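Long-range contact in bacterial leucyl aminopeptidase (Legionella pneumophila, PDB 6ESL), which probably removes amino-terminal residues, leucine among them, from peptides as a secreted zinc-dependent aminopeptidase of the M28 family: residues 186-191 and 209-214. Numbering follows the deposited sequence.
Sequences YKQPSL and HMDTLD. With ZN (zinc ion), chain F.
The carboxylate of Asp211 is held at both oxygens: OD1 receives the N-H of His209 ND1 at 2.9 Å, OD2 the backbone N-H of Glu257. CB of Asp211 rests 3.5 Å from OE1 of Gln188. The imidazole bond is bent, 141° at the hydrogen, and reaches OD1 from above the carboxylate plane. Asp211 is thus second shell, probably fixing the ring's rotation while NE2 of His209 meets the zinc ion at 2.2 Å. Asp222, Asp284 and a water also bind this zinc. The His-x-Asp sequence at the end of strand 203-209, with His209 as the ligand and Asp211 behind it, is familiar from M28 peptidases.

Gln188 comes from the segment leading into strand 188-195, a strand separated from 203-209 in the mixed sheet by 248-253. With CG anti to the backbone N (chi1 -177°), its extended chain carries the amide to Met210 and Asp211. The amide plane stands nearly perpendicular to the Asp211 carboxylate. NE2 of Gln188 hydrogen-bonds to O of Arg146, whose side-chain NE in turn bonds to O of Met210. Met210 runs back alongside Gln188 in the opposite sense, and Gln188 NE2 lies 3.5 Å from Met210 CG. The bend at chi3 (78°) delivers Met210 CE to the strand, 3.4 Å from Pro189 O, a buried carbonyl without a polar partner, and 4.4 Å from Leu191 CB.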
ATOM      1  N   TYR B 186     -18.716   9.980 -28.673  1.00 40.53           N
ATOM      2  CA  TYR B 186     -19.632   9.021 -28.090  1.00 39.48           C
ATOM      3  C   TYR B 186     -20.914   9.710 -27.670  1.00 41.30           C
ATOM      4  O   TYR B 186     -20.874  10.736 -26.965  1.00 40.20           O
ATOM      5  CB  TYR B 186     -19.022   8.338 -26.852  1.00 37.37           C
ATOM      6  CG  TYR B 186     -17.863   7.440 -27.207  1.00 35.58           C
ATOM      7  CD1 TYR B 186     -18.072   6.135 -27.641  1.00 34.30           C
ATOM      8  CD2 TYR B 186     -16.564   7.909 -27.157  1.00 36.59           C
ATOM      9  CE1 TYR B 186     -17.020   5.327 -28.085  1.00 34.89           C
ATOM     10  CE2 TYR B 186     -15.481   7.094 -27.494  1.00 35.76           C
ATOM     11  CZ  TYR B 186     -15.741   5.762 -27.963  1.00 34.67           C
ATOM     12  OH  TYR B 186     -14.694   4.938 -28.388  1.00 33.78           O
ATOM     13  N   LYS B 187     -22.043   9.149 -28.076  1.00 41.14           N
ATOM     14  CA  LYS B 187     -23.302   9.807 -27.704  1.00 43.82           C
ATOM     15  C   LYS B 187     -23.729   9.671 -26.247  1.00 40.73           C
ATOM     16  O   LYS B 187     -24.437  10.535 -25.745  1.00 40.81           O
ATOM     17  CB  LYS B 187     -24.430   9.387 -28.636  1.00 48.68           C
ATOM     18  CG  LYS B 187     -24.627   7.909 -28.727  1.00 48.88           C
ATOM     19  CD  LYS B 187     -25.833   7.575 -29.602  1.00 54.63           C
ATOM     20  CE  LYS B 187     -25.489   7.633 -31.097  1.00 57.86           C
ATOM     21  NZ  LYS B 187     -26.549   6.803 -31.760  1.00 60.68           N
ATOM     22  N   GLN B 188     -23.295   8.613 -25.539  1.00 37.93           N
ATOM     23  CA  GLN B 188     -23.549   8.519 -24.055  1.00 35.06           C
ATOM     24  C   GLN B 188     -22.737   9.519 -23.239  1.00 34.18           C
ATOM     25  O   GLN B 188     -21.495   9.483 -23.282  1.00 33.45           O
ATOM     26  CB  GLN B 188     -23.249   7.103 -23.555  1.00 34.27           C
ATOM     27  CG  GLN B 188     -23.498   6.734 -22.100  1.00 32.43           C
ATOM     28  CD  GLN B 188     -23.009   5.338 -21.853  1.00 31.71           C
ATOM     29  OE1 GLN B 188     -21.755   5.124 -21.817  1.00 30.91           O
ATOM     30  NE2 GLN B 188     -23.938   4.345 -21.706  1.00 30.19           N
ATOM     31  N   PRO B 189     -23.390  10.426 -22.513  1.00 34.86           N
ATOM     32  CA  PRO B 189     -22.705  11.304 -21.579  1.00 34.55           C
ATOM     33  C   PRO B 189     -22.424  10.614 -20.285  1.00 32.99           C
ATOM     34  O   PRO B 189     -23.105   9.586 -19.939  1.00 31.24           O
ATOM     35  CB  PRO B 189     -23.705  12.397 -21.303  1.00 36.99           C
ATOM     36  CG  PRO B 189     -25.033  11.764 -21.529  1.00 37.74           C
ATOM     37  CD  PRO B 189     -24.889  10.545 -22.380  1.00 36.26           C
ATOM     38  N   SER B 190     -21.391  11.140 -19.574  1.00 32.65           N
ATOM     39  CA  SER B 190     -21.239  10.830 -18.206  1.00 31.69           C
ATOM     40  C   SER B 190     -22.282  11.640 -17.333  1.00 33.81           C
ATOM     41  O   SER B 190     -22.566  12.804 -17.595  1.00 34.52           O
ATOM     42  CB  SER B 190     -19.813  11.014 -17.694  1.00 30.66           C
ATOM     43  OG  SER B 190     -18.846  10.133 -18.304  1.00 27.86           O
ATOM     44  N   LEU B 191     -22.760  11.000 -16.264  1.00 34.12           N
ATOM     45  CA  LEU B 191     -23.674  11.614 -15.276  1.00 34.64           C
ATOM     46  C   LEU B 191     -22.908  11.995 -14.034  1.00 34.44           C
ATOM     47  O   LEU B 191     -22.338  11.137 -13.346  1.00 29.99           O
ATOM     48  CB  LEU B 191     -24.755  10.659 -14.884  1.00 34.57           C
ATOM     49  CG  LEU B 191     -25.688  11.128 -13.717  1.00 35.72           C
ATOM     50  CD1 LEU B 191     -26.356  12.472 -14.087  1.00 38.43           C
ATOM     51  CD2 LEU B 191     -26.673   9.998 -13.459  1.00 34.79           C
ATOM     52  N   HIS B 209     -19.211   2.778 -13.634  1.00 22.62           N
ATOM     53  CA  HIS B 209     -19.399   2.994 -15.035  1.00 23.46           C
ATOM     54  C   HIS B 209     -20.707   2.384 -15.475  1.00 23.31           C
ATOM     55  O   HIS B 209     -21.025   1.347 -15.062  1.00 23.35           O
ATOM     56  CB  HIS B 209     -18.198   2.610 -15.893  1.00 23.29           C
ATOM     57  CG  HIS B 209     -17.913   1.165 -16.033  1.00 22.48           C
ATOM     58  ND1 HIS B 209     -18.380   0.408 -17.059  1.00 23.09           N
ATOM     59  CD2 HIS B 209     -17.123   0.348 -15.311  1.00 22.59           C
ATOM     60  CE1 HIS B 209     -17.918  -0.813 -16.949  1.00 21.96           C
ATOM     61  NE2 HIS B 209     -17.169  -0.868 -15.889  1.00 21.96           N
ATOM     62  N   MET B 210     -21.384   3.040 -16.403  1.00 25.03           N
ATOM     63  CA  MET B 210     -22.755   2.687 -16.712  1.00 25.46           C
ATOM     64  C   MET B 210     -22.793   1.764 -17.950  1.00 25.81           C
ATOM     65  O   MET B 210     -23.874   1.182 -18.296  1.00 25.36           O
ATOM     66  CB  MET B 210     -23.567   3.986 -17.002  1.00 27.54           C
ATOM     67  CG  MET B 210     -23.247   4.678 -18.318  1.00 28.00           C
ATOM     68  SD  MET B 210     -24.413   6.031 -18.602  1.00 30.47           S
ATOM     69  CE  MET B 210     -23.842   7.322 -17.560  1.00 30.62           C
ATOM     70  N   ASP B 211     -21.691   1.708 -18.684  1.00 25.34           N
ATOM     71  CA  ASP B 211     -21.662   1.103 -19.997  1.00 25.52           C
ATOM     72  C   ASP B 211     -21.280  -0.370 -20.051  1.00 25.87           C
ATOM     73  O   ASP B 211     -20.822  -0.944 -19.066  1.00 23.61           O
ATOM     74  CB  ASP B 211     -20.759   1.912 -20.970  1.00 24.98           C
ATOM     75  CG  ASP B 211     -19.273   1.821 -20.598  1.00 24.63           C
ATOM     76  OD1 ASP B 211     -18.985   1.986 -19.412  1.00 23.88           O
ATOM     77  OD2 ASP B 211     -18.446   1.615 -21.521  1.00 25.94           O
ATOM     78  N   THR B 212     -21.462  -0.928 -21.251  1.00 26.26           N
ATOM     79  CA  THR B 212     -21.100  -2.270 -21.637  1.00 26.25           C
ATOM     80  C   THR B 212     -20.534  -2.273 -23.017  1.00 27.08           C
ATOM     81  O   THR B 212     -20.430  -1.219 -23.716  1.00 28.97           O
ATOM     82  CB  THR B 212     -22.351  -3.192 -21.670  1.00 28.16           C
ATOM     83  OG1 THR B 212     -23.226  -2.800 -22.796  1.00 28.41           O
ATOM     84  CG2 THR B 212     -23.083  -3.161 -20.354  1.00 28.74           C
ATOM     85  N   LEU B 213     -20.157  -3.451 -23.465  1.00 28.32           N
ATOM     86  CA  LEU B 213     -19.805  -3.645 -24.874  1.00 30.34           C
ATOM     87  C   LEU B 213     -21.102  -3.605 -25.748  1.00 31.12           C
ATOM     88  O   LEU B 213     -22.232  -3.564 -25.237  1.00 29.41           O
ATOM     89  CB  LEU B 213     -19.064  -4.973 -25.076  1.00 31.56           C
ATOM     90  CG  LEU B 213     -17.765  -5.306 -24.392  1.00 33.94           C
ATOM     91  CD1 LEU B 213     -17.061  -6.419 -25.079  1.00 33.96           C
ATOM     92  CD2 LEU B 213     -17.008  -4.025 -24.401  1.00 36.84           C
ATOM     93  N   ASP B 214     -20.888  -3.655 -27.052  1.00 32.48           N
ATOM     94  CA  ASP B 214     -21.936  -3.899 -28.007  1.00 34.45           C
ATOM     95  C   ASP B 214     -22.436  -5.330 -28.049  1.00 35.49           C
ATOM     96  O   ASP B 214     -21.918  -6.216 -27.379  1.00 34.92           O
ATOM     97  CB  ASP B 214     -21.530  -3.489 -29.424  1.00 37.81           C
ATOM     98  CG  ASP B 214     -21.131  -2.042 -29.531  1.00 38.53           C
ATOM     99  OD1 ASP B 214     -21.963  -1.178 -29.192  1.00 37.15           O
ATOM    100  OD2 ASP B 214     -19.946  -1.806 -29.918  1.00 40.32           O
TER
HETATM  101 ZN    ZN F 402     -15.966  -2.606 -15.436  1.00 23.88          ZN
HETATM  102  O   HOH W   1     -14.593  -4.241 -14.952  1.00 17.30           O